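YchF GTP-binding protein (Schizosaccharomyces pombe, PDB 1NI3) hydrolyses ATP, and GTP less efficiently, with magnesium as cofactor, and negatively regulates the G2/M transition of the cell cycle. Local coordinates at residues Q186-K191 and S209-E214; Q194-T199 and L219-A224; R236-Q241 and K291-K296; V267-R272 and K286-K291. One frame throughout, in Å; residues are numbered along the deposited sequence.

Overall arrangement
Following the chain from the N terminus, helix 179-199 comes first and serves two contacts. Interaction 1 sets its 186-191 turns against the start of helix 210-217; interaction 2 sets its last turns, 194-199, against the loop that leads from helix 210-217 to strand 227-232. Their segments alternate along the chain, so the two loops cross, with centres about 11 Å apart. Interaction 3 then joins the end of helix 235-238 to the residues leading into helix 294-304, and interaction 4, between helix 267-273 and the end of helix 278-287, nests inside that loop. These two share Lys291 and lie about 6 Å apart between centres; their centres are 34 to 46 Å from those of the first pair.

Interaction 1: residues Q186-K191 and S209-E214; sequences QAIIEK and SNREVE
Lys191 and Glu212 reach across between helix 179-199 and the start of helix 210-217, their side chains crossing at about a right angle. The ammonium NZ of Lys191 meets OE1 of Glu212 at 2.8 Å, forming a salt bridge on the syn side of the carboxylate but 33° out of its plane. The lysine chain bends at chi3 (57°), which turns its end toward the acid. One turn earlier on the helix, Ile188 lies obliquely to the same glutamate: its CG2 packs on Glu212 CG at 4.0 Å, while its CD1 only brushes Arg211 CG at 4.4 Å. The other oxygen of the carboxylate is used at home. Glu212 OE2 accepts from Ser209 N at 2.8 Å, the donor standing above the carboxylate plane, and Glu212 N gives back a bond to Ser209 OG at 3.2 Å. This reciprocal pair is a capping box, closing the N terminus of helix 210-217. The short helix segments cross at -80°, their axes 10.6 Å apart. With an alanine here in place of Glu212, the Lys191 ammonium would probably lose its mate and Ser209 N its capping acceptor. One carboxylate thus does two jobs, capping the start of one helix and pairing with a charge on the helix before it, and the positive ammonium and the helix N terminus would both be expected to favour its ionised form.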
loop_
_atom_site.group_PDB
_atom_site.type_symbol
_atom_site.label_atom_id
_atom_site.label_comp_id
_atom_site.label_asym_id
_atom_site.label_seq_id
_atom_site.Cartn_x
_atom_site.Cartn_y
_atom_site.Cartn_z
ATOM N N GLN A 186 22.239 -18.872 -7.486
ATOM C CA GLN A 186 23.389 -18.020 -7.224
ATOM C C GLN A 186 23.631 -17.096 -8.412
ATOM O O GLN A 186 24.005 -15.940 -8.240
ATOM C CB GLN A 186 24.626 -18.888 -6.954
ATOM C CG GLN A 186 25.864 -18.109 -6.529
ATOM C CD GLN A 186 26.822 -18.939 -5.684
ATOM O OE1 GLN A 186 27.908 -18.483 -5.330
ATOM N NE2 GLN A 186 26.412 -20.155 -5.337
ATOM N N ALA A 187 23.408 -17.604 -9.618
ATOM C CA ALA A 187 23.608 -16.792 -10.809
ATOM C C ALA A 187 22.601 -15.637 -10.811
ATOM O O ALA A 187 22.913 -14.525 -11.254
ATOM C CB ALA A 187 23.431 -17.634 -12.053
ATOM N N ILE A 188 21.398 -15.912 -10.307
ATOM C CA ILE A 188 20.328 -14.929 -10.237
ATOM C C ILE A 188 20.601 -13.934 -9.115
ATOM O O ILE A 188 20.526 -12.722 -9.323
ATOM C CB ILE A 188 18.985 -15.624 -9.998
ATOM C CG1 ILE A 188 18.692 -16.540 -11.184
ATOM C CG2 ILE A 188 17.880 -14.592 -9.787
ATOM C CD1 ILE A 188 17.444 -17.370 -11.045
ATOM N N ILE A 189 20.911 -14.440 -7.925
ATOM C CA ILE A 189 21.206 -13.548 -6.822
ATOM C C ILE A 189 22.301 -12.600 -7.290
ATOM O O ILE A 189 22.341 -11.431 -6.902
ATOM C CB ILE A 189 21.699 -14.317 -5.577
ATOM C CG1 ILE A 189 20.515 -14.672 -4.682
ATOM C CG2 ILE A 189 22.715 -13.466 -4.803
ATOM C CD1 ILE A 189 19.496 -15.531 -5.334
ATOM N N GLU A 190 23.189 -13.122 -8.128
ATOM C CA GLU A 190 24.293 -12.347 -8.668
ATOM C C GLU A 190 23.749 -11.142 -9.431
ATOM O O GLU A 190 24.215 -10.017 -9.244
ATOM C CB GLU A 190 25.121 -13.220 -9.609
ATOM C CG GLU A 190 26.587 -12.822 -9.726
ATOM C CD GLU A 190 27.330 -12.987 -8.417
ATOM O OE1 GLU A 190 27.504 -11.976 -7.695
ATOM O OE2 GLU A 190 27.732 -14.132 -8.106
ATOM N N LYS A 191 22.766 -11.385 -10.295
ATOM C CA LYS A 191 22.143 -10.319 -11.075
ATOM C C LYS A 191 21.458 -9.327 -10.144
ATOM O O LYS A 191 21.523 -8.122 -10.363
ATOM C CB LYS A 191 21.104 -10.896 -12.046
ATOM C CG LYS A 191 21.673 -11.612 -13.264
ATOM C CD LYS A 191 20.552 -12.190 -14.144
ATOM C CE LYS A 191 19.558 -11.122 -14.596
ATOM N NZ LYS A 191 18.372 -11.721 -15.269
ATOM N N SER A 209 12.058 -12.258 -14.452
ATOM C CA SER A 209 11.156 -13.302 -14.908
ATOM C C SER A 209 10.390 -13.807 -13.686
ATOM O O SER A 209 10.751 -13.492 -12.548
ATOM C CB SER A 209 11.945 -14.456 -15.501
ATOM O OG SER A 209 12.702 -15.091 -14.498
ATOM N N ASN A 210 9.346 -14.600 -13.908
ATOM C CA ASN A 210 8.565 -15.119 -12.795
ATOM C C ASN A 210 9.451 -15.850 -11.783
ATOM O O ASN A 210 9.297 -15.676 -10.570
ATOM C CB ASN A 210 7.447 -16.029 -13.317
ATOM C CG ASN A 210 6.314 -15.242 -13.949
ATOM O OD1 ASN A 210 5.246 -15.782 -14.256
ATOM N ND2 ASN A 210 6.543 -13.951 -14.146
ATOM N N ARG A 211 10.391 -16.647 -12.279
ATOM C CA ARG A 211 11.310 -17.372 -11.411
ATOM C C ARG A 211 12.152 -16.407 -10.592
ATOM O O ARG A 211 12.303 -16.571 -9.386
ATOM C CB ARG A 211 12.232 -18.245 -12.260
ATOM C CG ARG A 211 13.334 -18.921 -11.478
ATOM C CD ARG A 211 12.756 -19.882 -10.465
ATOM N NE ARG A 211 13.809 -20.669 -9.843
ATOM C CZ ARG A 211 13.942 -20.828 -8.533
ATOM N NH1 ARG A 211 13.082 -20.251 -7.702
ATOM N NH2 ARG A 211 14.941 -21.559 -8.056
ATOM N N GLU A 212 12.714 -15.411 -11.266
ATOM C CA GLU A 212 13.559 -14.417 -10.619
ATOM C C GLU A 212 12.776 -13.629 -9.586
ATOM O O GLU A 212 13.284 -13.310 -8.508
ATOM C CB GLU A 212 14.133 -13.472 -11.662
ATOM C CG GLU A 212 15.045 -14.184 -12.623
ATOM C CD GLU A 212 15.494 -13.306 -13.760
ATOM O OE1 GLU A 212 16.507 -13.640 -14.406
ATOM O OE2 GLU A 212 14.841 -12.276 -14.016
ATOM N N VAL A 213 11.530 -13.314 -9.912
ATOM C CA VAL A 213 10.688 -12.579 -8.981
ATOM C C VAL A 213 10.499 -13.443 -7.743
ATOM O O VAL A 213 10.560 -12.964 -6.608
ATOM C CB VAL A 213 9.316 -12.259 -9.612
ATOM C CG1 VAL A 213 8.309 -11.911 -8.525
ATOM C CG2 VAL A 213 9.452 -11.098 -10.581
ATOM N N GLU A 214 10.281 -14.727 -7.985
ATOM C CA GLU A 214 10.088 -15.689 -6.917
ATOM C C GLU A 214 11.276 -15.688 -5.967
ATOM O O GLU A 214 11.125 -15.555 -4.750
ATOM C CB GLU A 214 9.917 -17.067 -7.534
ATOM C CG GLU A 214 9.581 -18.149 -6.568
ATOM C CD GLU A 214 9.420 -19.461 -7.259
ATOM O OE1 GLU A 214 10.383 -19.874 -7.941
ATOM O OE2 GLU A 214 8.328 -20.062 -7.145
#

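Interaction 2: residues Q194-T199 and L219-A224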
loop_
_atom_site.group_PDB
_atom_site.type_symbol
_atom_site.label_atom_id
_atom_site.label_comp_id
_atom_site.label_asym_id
_atom_site.label_seq_id
_atom_site.Cartn_x
_atom_site.Cartn_y
_atom_site.Cartn_z
ATOM N N GLN A 194 24.176 -7.279 -8.920
ATOM C CA GLN A 194 24.581 -6.510 -10.093
ATOM C C GLN A 194 23.675 -5.289 -10.241
ATOM O O GLN A 194 24.153 -4.167 -10.365
ATOM C CB GLN A 194 24.444 -7.386 -11.342
ATOM C CG GLN A 194 25.737 -7.988 -11.875
ATOM C CD GLN A 194 26.427 -7.066 -12.866
ATOM O OE1 GLN A 194 25.873 -6.745 -13.922
ATOM N NE2 GLN A 194 27.639 -6.634 -12.533
ATOM N N TYR A 195 22.365 -5.527 -10.228
ATOM C CA TYR A 195 21.373 -4.463 -10.380
ATOM C C TYR A 195 21.511 -3.440 -9.265
ATOM O O TYR A 195 21.778 -2.268 -9.517
ATOM C CB TYR A 195 19.945 -5.048 -10.362
ATOM C CG TYR A 195 18.879 -4.189 -11.033
ATOM C CD1 TYR A 195 18.569 -4.355 -12.385
ATOM C CD2 TYR A 195 18.194 -3.193 -10.321
ATOM C CE1 TYR A 195 17.609 -3.550 -13.016
ATOM C CE2 TYR A 195 17.229 -2.386 -10.944
ATOM C CZ TYR A 195 16.948 -2.570 -12.291
ATOM O OH TYR A 195 16.027 -1.759 -12.921
ATOM N N LEU A 196 21.331 -3.896 -8.031
ATOM C CA LEU A 196 21.408 -3.030 -6.860
ATOM C C LEU A 196 22.662 -2.171 -6.832
ATOM O O LEU A 196 22.654 -1.056 -6.303
ATOM C CB LEU A 196 21.359 -3.868 -5.589
ATOM C CG LEU A 196 20.044 -4.613 -5.405
ATOM C CD1 LEU A 196 20.147 -5.510 -4.191
ATOM C CD2 LEU A 196 18.902 -3.617 -5.253
ATOM N N THR A 197 23.737 -2.681 -7.412
ATOM C CA THR A 197 24.983 -1.949 -7.415
ATOM C C THR A 197 25.317 -1.251 -8.732
ATOM O O THR A 197 25.569 -0.047 -8.750
ATOM C CB THR A 197 26.115 -2.884 -7.006
ATOM O OG1 THR A 197 26.018 -4.114 -7.738
ATOM C CG2 THR A 197 26.014 -3.188 -5.529
ATOM N N GLU A 198 25.330 -2.003 -9.827
ATOM C CA GLU A 198 25.633 -1.436 -11.134
ATOM C C GLU A 198 24.526 -0.483 -11.565
ATOM O O GLU A 198 24.682 0.739 -11.523
ATOM C CB GLU A 198 25.765 -2.545 -12.178
ATOM C CG GLU A 198 27.146 -2.662 -12.822
ATOM C CD GLU A 198 28.189 -3.138 -11.846
ATOM O OE1 GLU A 198 27.993 -4.215 -11.238
ATOM O OE2 GLU A 198 29.224 -2.453 -11.700
ATOM N N THR A 199 23.402 -1.055 -11.976
ATOM C CA THR A 199 22.265 -0.274 -12.431
ATOM C C THR A 199 21.896 0.809 -11.426
ATOM O O THR A 199 21.365 1.852 -11.806
ATOM C CB THR A 199 21.063 -1.191 -12.659
ATOM O OG1 THR A 199 21.519 -2.451 -13.170
ATOM C CG2 THR A 199 20.111 -0.575 -13.655
ATOM N N LEU A 219 13.933 -12.746 -0.471
ATOM C CA LEU A 219 14.937 -11.902 0.163
ATOM C C LEU A 219 14.354 -10.719 0.926
ATOM O O LEU A 219 15.081 -9.980 1.597
ATOM C CB LEU A 219 15.926 -11.383 -0.874
ATOM C CG LEU A 219 16.616 -12.435 -1.740
ATOM C CD1 LEU A 219 17.538 -11.739 -2.718
ATOM C CD2 LEU A 219 17.380 -13.406 -0.864
ATOM N N TYR A 220 13.043 -10.544 0.814
ATOM C CA TYR A 220 12.339 -9.454 1.482
ATOM C C TYR A 220 13.108 -8.133 1.422
ATOM O O TYR A 220 13.229 -7.412 2.422
ATOM C CB TYR A 220 12.050 -9.851 2.934
ATOM C CG TYR A 220 11.349 -11.178 3.025
ATOM C CD1 TYR A 220 12.050 -12.359 2.849
ATOM C CD2 TYR A 220 9.960 -11.253 3.185
ATOM C CE1 TYR A 220 11.397 -13.578 2.825
ATOM C CE2 TYR A 220 9.298 -12.475 3.157
ATOM C CZ TYR A 220 10.026 -13.636 2.976
ATOM O OH TYR A 220 9.388 -14.853 2.941
ATOM N N LEU A 221 13.612 -7.808 0.236
ATOM C CA LEU A 221 14.390 -6.584 0.055
ATOM C C LEU A 221 13.580 -5.316 0.305
ATOM O O LEU A 221 12.396 -5.250 -0.003
ATOM C CB LEU A 221 14.973 -6.541 -1.359
ATOM C CG LEU A 221 15.859 -7.730 -1.734
ATOM C CD1 LEU A 221 16.366 -7.575 -3.153
ATOM C CD2 LEU A 221 17.014 -7.819 -0.759
ATOM N N LEU A 222 14.235 -4.317 0.874
ATOM C CA LEU A 222 13.594 -3.049 1.155
ATOM C C LEU A 222 13.158 -2.424 -0.162
ATOM O O LEU A 222 12.030 -1.945 -0.325
ATOM C CB LEU A 222 14.582 -2.111 1.848
ATOM C CG LEU A 222 14.637 -2.210 3.370
ATOM C CD1 LEU A 222 15.971 -1.710 3.878
ATOM C CD2 LEU A 222 13.488 -1.410 3.966
ATOM N N THR A 223 14.084 -2.473 -1.107
ATOM C CA THR A 223 13.932 -1.913 -2.442
ATOM C C THR A 223 12.970 -2.697 -3.365
ATOM O O THR A 223 12.875 -2.411 -4.567
ATOM C CB THR A 223 15.346 -1.785 -3.075
ATOM O OG1 THR A 223 15.394 -0.663 -3.955
ATOM C CG2 THR A 223 15.735 -3.049 -3.821
ATOM N N ALA A 224 12.254 -3.664 -2.790
ATOM C CA ALA A 224 11.280 -4.461 -3.516
ATOM C C ALA A 224 9.887 -3.874 -3.327
ATOM O O ALA A 224 9.063 -3.934 -4.217
ATOM C CB ALA A 224 11.309 -5.901 -3.013
#
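Leu196 is the side chain from helix 179-199 that meets the 219-224 segment, touching Leu221 and Thr223. From CB, which points toward that segment, CG lies anti to the carbonyl carbon (chi1 -64°), and the chain forks there into two methyls with different partners. CD2 comes to 3.5 Å from Thr223 CG2, a methyl-to-methyl contact in which the two side chains run alongside in opposite senses. CD1 takes the other branch and lies 4.4 Å from CD1 of Leu221, a looser apolar touch. The contact is therefore purely hydrocarbon and buried. Leu221 leads into a short 3-10 segment, 222-224, in which Ala224 N bonds to Leu221 O at 3.2 Å. Asp155 of helix 140-168 accepts from the backbone N of both Leu222 and Thr223, and the side chains of Leu196 and Leu221 rest on this aspartate as well. The methyl fork thus lies among the last turns of helix 179-199, the long helix 140-168 and the loop that runs on into strand 227-232.

Interaction 3: residues R236-Q241 and K291-K296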
loop_
_atom_site.group_PDB
_atom_site.type_symbol
_atom_site.label_atom_id
_atom_site.label_comp_id
_atom_site.label_asym_id
_atom_site.label_seq_id
_atom_site.Cartn_x
_atom_site.Cartn_y
_atom_site.Cartn_z
ATOM N N ARG A 236 -1.491 26.908 1.805
ATOM C CA ARG A 236 -1.425 27.980 0.813
ATOM C C ARG A 236 -0.962 27.413 -0.545
ATOM O O ARG A 236 -1.669 27.538 -1.539
ATOM C CB ARG A 236 -0.459 29.065 1.320
ATOM C CG ARG A 236 -0.341 30.310 0.456
ATOM C CD ARG A 236 0.812 31.194 0.926
ATOM N NE ARG A 236 1.045 32.309 0.018
ATOM C CZ ARG A 236 0.156 33.275 -0.194
ATOM N NH1 ARG A 236 -1.015 33.262 0.446
ATOM N NH2 ARG A 236 0.416 34.232 -1.073
ATOM N N ASP A 237 0.204 26.774 -0.591
ATOM C CA ASP A 237 0.654 26.224 -1.860
ATOM C C ASP A 237 -0.321 25.219 -2.447
ATOM O O ASP A 237 -0.560 25.205 -3.662
ATOM C CB ASP A 237 2.013 25.554 -1.726
ATOM C CG ASP A 237 3.140 26.541 -1.744
ATOM O OD1 ASP A 237 3.153 27.410 -2.649
ATOM O OD2 ASP A 237 4.022 26.439 -0.865
ATOM N N PHE A 238 -0.863 24.359 -1.591
ATOM C CA PHE A 238 -1.802 23.324 -2.033
ATOM C C PHE A 238 -3.120 23.891 -2.548
ATOM O O PHE A 238 -3.705 23.342 -3.477
ATOM C CB PHE A 238 -2.103 22.348 -0.888
ATOM C CG PHE A 238 -3.115 21.281 -1.236
ATOM C CD1 PHE A 238 -2.861 20.376 -2.265
ATOM C CD2 PHE A 238 -4.327 21.192 -0.550
ATOM C CE1 PHE A 238 -3.797 19.389 -2.607
ATOM C CE2 PHE A 238 -5.272 20.207 -0.887
ATOM C CZ PHE A 238 -5.002 19.310 -1.917
ATOM N N LEU A 239 -3.592 24.982 -1.955
ATOM C CA LEU A 239 -4.846 25.569 -2.394
ATOM C C LEU A 239 -4.694 26.401 -3.661
ATOM O O LEU A 239 -5.675 26.939 -4.165
ATOM C CB LEU A 239 -5.460 26.421 -1.279
ATOM C CG LEU A 239 -6.044 25.668 -0.080
ATOM C CD1 LEU A 239 -6.712 26.642 0.897
ATOM C CD2 LEU A 239 -7.055 24.648 -0.585
ATOM N N ARG A 240 -3.476 26.514 -4.180
ATOM C CA ARG A 240 -3.265 27.287 -5.403
ATOM C C ARG A 240 -2.577 26.430 -6.460
ATOM O O ARG A 240 -2.068 26.941 -7.456
ATOM C CB ARG A 240 -2.430 28.537 -5.109
ATOM C CG ARG A 240 -0.951 28.278 -4.983
ATOM C CD ARG A 240 -0.214 29.489 -4.431
ATOM N NE ARG A 240 1.233 29.318 -4.563
ATOM C CZ ARG A 240 2.142 30.000 -3.872
ATOM N NH1 ARG A 240 1.763 30.911 -2.986
ATOM N NH2 ARG A 240 3.434 29.770 -4.069
ATOM N N GLN A 241 -2.572 25.124 -6.222
ATOM C CA GLN A 241 -1.980 24.148 -7.126
ATOM C C GLN A 241 -0.615 24.492 -7.694
ATOM O O GLN A 241 -0.274 24.080 -8.807
ATOM C CB GLN A 241 -2.955 23.848 -8.265
ATOM C CG GLN A 241 -4.172 23.065 -7.819
ATOM C CD GLN A 241 -5.174 22.892 -8.927
ATOM O OE1 GLN A 241 -5.735 23.866 -9.422
ATOM N NE2 GLN A 241 -5.401 21.648 -9.335
ATOM N N LYS A 291 -10.043 19.506 -2.825
ATOM C CA LYS A 291 -10.559 18.288 -2.206
ATOM C C LYS A 291 -9.503 17.575 -1.383
ATOM O O LYS A 291 -8.316 17.667 -1.690
ATOM C CB LYS A 291 -11.085 17.337 -3.296
ATOM C CG LYS A 291 -10.022 16.826 -4.300
ATOM C CD LYS A 291 -10.687 16.007 -5.429
ATOM C CE LYS A 291 -9.697 15.465 -6.468
ATOM N NZ LYS A 291 -10.351 14.540 -7.451
ATOM N N SER A 292 -9.932 16.847 -0.356
ATOM C CA SER A 292 -8.991 16.110 0.479
ATOM C C SER A 292 -8.316 14.986 -0.300
ATOM O O SER A 292 -8.983 14.235 -1.011
ATOM C CB SER A 292 -9.710 15.504 1.681
ATOM O OG SER A 292 -8.855 14.560 2.313
HETATM N N MSE A 293 -7.003 14.863 -0.156
HETATM C CA MSE A 293 -6.268 13.824 -0.846
HETATM C C MSE A 293 -6.279 12.465 -0.155
HETATM O O MSE A 293 -5.869 11.470 -0.750
HETATM C CB MSE A 293 -4.823 14.264 -1.036
HETATM C CG MSE A 293 -4.731 15.559 -1.736
HETATM SE SE MSE A 293 -5.579 15.315 -3.453
HETATM C CE MSE A 293 -3.958 15.104 -4.498
ATOM N N LEU A 294 -6.733 12.405 1.093
ATOM C CA LEU A 294 -6.753 11.129 1.796
ATOM C C LEU A 294 -7.304 10.032 0.908
ATOM O O LEU A 294 -6.573 9.120 0.535
ATOM C CB LEU A 294 -7.597 11.204 3.073
ATOM C CG LEU A 294 -6.875 11.963 4.176
ATOM C CD1 LEU A 294 -7.668 11.920 5.466
ATOM C CD2 LEU A 294 -5.504 11.332 4.365
ATOM N N PRO A 295 -8.587 10.135 0.522
ATOM C CA PRO A 295 -9.175 9.104 -0.328
ATOM C C PRO A 295 -8.177 8.677 -1.384
ATOM O O PRO A 295 -7.809 7.518 -1.435
ATOM C CB PRO A 295 -10.408 9.789 -0.886
ATOM C CG PRO A 295 -10.004 11.240 -0.901
ATOM C CD PRO A 295 -9.353 11.392 0.428
ATOM N N LYS A 296 -7.722 9.608 -2.210
ATOM C CA LYS A 296 -6.749 9.270 -3.241
ATOM C C LYS A 296 -5.556 8.534 -2.646
ATOM O O LYS A 296 -5.182 7.468 -3.141
ATOM C CB LYS A 296 -6.235 10.521 -3.936
ATOM C CG LYS A 296 -5.064 10.282 -4.868
ATOM C CD LYS A 296 -5.492 9.478 -6.086
ATOM C CE LYS A 296 -4.427 9.471 -7.195
ATOM N NZ LYS A 296 -4.218 10.809 -7.864
#
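The Phe238 ring presents its edge to Lys291: the backbone O of Lys291 lies near the ring plane, 3.7 Å from Phe238 CZ. Met293, a selenomethionine, approaches the same end of the ring obliquely, its CG 3.8 Å from CZ and 4.0 Å from Phe238 CE1. With CG anti to the backbone N (chi1 177°), the ring projects from the end of helix 235-238 toward the 291-296 segment. With its CG beside the backbone N (chi1 -55°) Met293 brings CG to the ring, and the bends at chi2 and chi3 keep the selenium near the same ring end. The helix runs out through a type I beta turn from Phe238 to Gln241. On the other side Ser292 precedes the turn into helix 294-304, and its OG accepts from Leu294 N at 3.3 Å, a capping bond. Replacing Phe238 by an alanine would probably open a gap beside Met293 CG and take away the edge on which Lys291 O rests. The Phe238 side chain comes within about 4 Å of that of Met233, nearest atoms, a predicted ATP-binding residue, and also packs on Ser266. Met293 in turn touches Ile263 of strand 262-265, while Glu270 of helix 267-273 accepts from Ser292 OG and Met293 N.

Interaction 4: residues V267-R272 and K286-K291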
loop_
_atom_site.group_PDB
_atom_site.type_symbol
_atom_site.label_atom_id
_atom_site.label_comp_id
_atom_site.label_asym_id
_atom_site.label_seq_id
_atom_site.Cartn_x
_atom_site.Cartn_y
_atom_site.Cartn_z
ATOM N N VAL A 267 -0.366 18.157 4.619
ATOM C CA VAL A 267 -0.697 17.607 5.930
ATOM C C VAL A 267 -1.382 18.643 6.811
ATOM O O VAL A 267 -2.238 18.313 7.652
ATOM C CB VAL A 267 0.562 17.145 6.661
ATOM C CG1 VAL A 267 0.212 16.659 8.068
ATOM C CG2 VAL A 267 1.243 16.045 5.864
ATOM N N ALA A 268 -0.994 19.898 6.612
ATOM C CA ALA A 268 -1.537 21.025 7.356
ATOM C C ALA A 268 -3.007 21.163 7.058
ATOM O O ALA A 268 -3.827 21.327 7.961
ATOM C CB ALA A 268 -0.805 22.297 6.931
ATOM N N PHE A 269 -3.321 21.091 5.768
ATOM C CA PHE A 269 -4.692 21.221 5.293
ATOM C C PHE A 269 -5.521 20.014 5.668
ATOM O O PHE A 269 -6.652 20.159 6.141
ATOM C CB PHE A 269 -4.738 21.347 3.770
ATOM C CG PHE A 269 -6.135 21.427 3.227
ATOM C CD1 PHE A 269 -6.942 22.509 3.537
ATOM C CD2 PHE A 269 -6.666 20.404 2.450
ATOM C CE1 PHE A 269 -8.273 22.552 3.118
ATOM C CE2 PHE A 269 -8.000 20.442 2.026
ATOM C CZ PHE A 269 -8.799 21.521 2.350
ATOM N N GLU A 270 -4.975 18.822 5.424
ATOM C CA GLU A 270 -5.701 17.606 5.749
ATOM C C GLU A 270 -6.099 17.710 7.210
ATOM O O GLU A 270 -7.271 17.562 7.558
ATOM C CB GLU A 270 -4.832 16.370 5.514
ATOM C CG GLU A 270 -4.533 16.041 4.052
ATOM C CD GLU A 270 -5.784 15.806 3.219
ATOM O OE1 GLU A 270 -6.719 15.122 3.698
ATOM O OE2 GLU A 270 -5.818 16.291 2.069
ATOM N N GLU A 271 -5.111 17.994 8.055
ATOM C CA GLU A 271 -5.355 18.132 9.480
ATOM C C GLU A 271 -6.539 19.044 9.755
ATOM O O GLU A 271 -7.512 18.644 10.395
ATOM C CB GLU A 271 -4.103 18.669 10.189
ATOM C CG GLU A 271 -4.308 18.980 11.667
ATOM C CD GLU A 271 -4.774 17.780 12.461
ATOM O OE1 GLU A 271 -4.005 16.796 12.555
ATOM O OE2 GLU A 271 -5.916 17.808 12.981
ATOM N N ARG A 272 -6.465 20.270 9.251
ATOM C CA ARG A 272 -7.542 21.238 9.482
ATOM C C ARG A 272 -8.905 20.733 9.035
ATOM O O ARG A 272 -9.919 21.061 9.641
ATOM C CB ARG A 272 -7.262 22.599 8.801
ATOM C CG ARG A 272 -8.207 23.690 9.310
ATOM C CD ARG A 272 -7.853 25.117 8.856
ATOM N NE ARG A 272 -8.595 25.536 7.671
ATOM C CZ ARG A 272 -8.273 25.184 6.438
ATOM N NH1 ARG A 272 -7.219 24.416 6.248
ATOM N NH2 ARG A 272 -9.007 25.581 5.406
ATOM N N LYS A 286 -15.373 23.092 -1.291
ATOM C CA LYS A 286 -15.909 23.714 -2.498
ATOM C C LYS A 286 -15.549 25.192 -2.543
ATOM O O LYS A 286 -15.052 25.673 -3.551
ATOM C CB LYS A 286 -17.433 23.542 -2.587
ATOM C CG LYS A 286 -17.977 23.754 -4.014
ATOM C CD LYS A 286 -19.420 23.255 -4.191
ATOM C CE LYS A 286 -19.545 21.738 -4.004
ATOM N NZ LYS A 286 -20.961 21.255 -4.065
ATOM N N LYS A 287 -15.788 25.901 -1.445
ATOM C CA LYS A 287 -15.478 27.320 -1.371
ATOM C C LYS A 287 -14.016 27.583 -1.699
ATOM O O LYS A 287 -13.697 28.563 -2.362
ATOM C CB LYS A 287 -15.815 27.869 0.022
ATOM C CG LYS A 287 -17.324 27.889 0.329
ATOM C CD LYS A 287 -17.667 28.526 1.697
ATOM C CE LYS A 287 -17.185 27.673 2.877
ATOM N NZ LYS A 287 -17.551 28.234 4.214
ATOM N N LEU A 288 -13.131 26.704 -1.242
ATOM C CA LEU A 288 -11.697 26.846 -1.510
ATOM C C LEU A 288 -11.337 26.195 -2.832
ATOM O O LEU A 288 -10.202 26.281 -3.305
ATOM C CB LEU A 288 -10.887 26.205 -0.389
ATOM C CG LEU A 288 -10.816 27.080 0.856
ATOM C CD1 LEU A 288 -10.157 26.326 1.995
ATOM C CD2 LEU A 288 -10.040 28.338 0.512
ATOM N N ASN A 289 -12.328 25.542 -3.420
ATOM C CA ASN A 289 -12.151 24.858 -4.680
ATOM C C ASN A 289 -11.005 23.869 -4.622
ATOM O O ASN A 289 -9.963 24.055 -5.260
ATOM C CB ASN A 289 -11.902 25.857 -5.806
ATOM C CG ASN A 289 -11.753 25.174 -7.148
ATOM O OD1 ASN A 289 -12.647 24.446 -7.585
ATOM N ND2 ASN A 289 -10.616 25.393 -7.806
ATOM N N THR A 290 -11.209 22.807 -3.852
ATOM C CA THR A 290 -10.201 21.772 -3.709
ATOM C C THR A 290 -10.829 20.556 -3.026
ATOM O O THR A 290 -12.011 20.568 -2.692
ATOM C CB THR A 290 -9.003 22.302 -2.894
ATOM O OG1 THR A 290 -7.864 21.463 -3.115
ATOM C CG2 THR A 290 -9.337 22.349 -1.407
ATOM N N LYS A 291 -10.043 19.506 -2.825
ATOM C CA LYS A 291 -10.559 18.288 -2.206
ATOM C C LYS A 291 -9.503 17.575 -1.383
ATOM O O LYS A 291 -8.316 17.667 -1.690
ATOM C CB LYS A 291 -11.085 17.337 -3.296
ATOM C CG LYS A 291 -10.022 16.826 -4.300
ATOM C CD LYS A 291 -10.687 16.007 -5.429
ATOM C CE LYS A 291 -9.697 15.465 -6.468
ATOM N NZ LYS A 291 -10.351 14.540 -7.451
#
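Phe269 and Arg272, one turn apart on helix 267-273, meet Thr290 and Leu288 beyond helix 278-287. The Phe269 ring and the threonine point at each other, Thr290 CG2 lying 3.9 Å from Phe269 CZ and 4.1 Å from CE2, obliquely to the ring. Leu288 CD1 reaches CE1 of the same ring more loosely, at 4.4 Å. That methyl also lies at the edge of the Arg272 guanidinium, near its plane, 3.7 Å from NH2; the bend of the arginine at chi3 (96°) turns this edge to it. The arginine has its charge held by two carboxylates: NH1 pairs with Glu235 and NH2 with Glu284 of helix 278-287. Further out, Leu239 packs on both Leu288 and Thr290, and Phe269 N bonds to Ser266 OG. Asn289, between the two contacting residues of its segment, combines positive phi with two bonds back into the last turn, one of them from Asn289 N to Lys286 O at 2.7 Å. This is a Schellman motif, the C-terminal close of helix 278-287, at which Leu288 and Thr290 face helix 267-273.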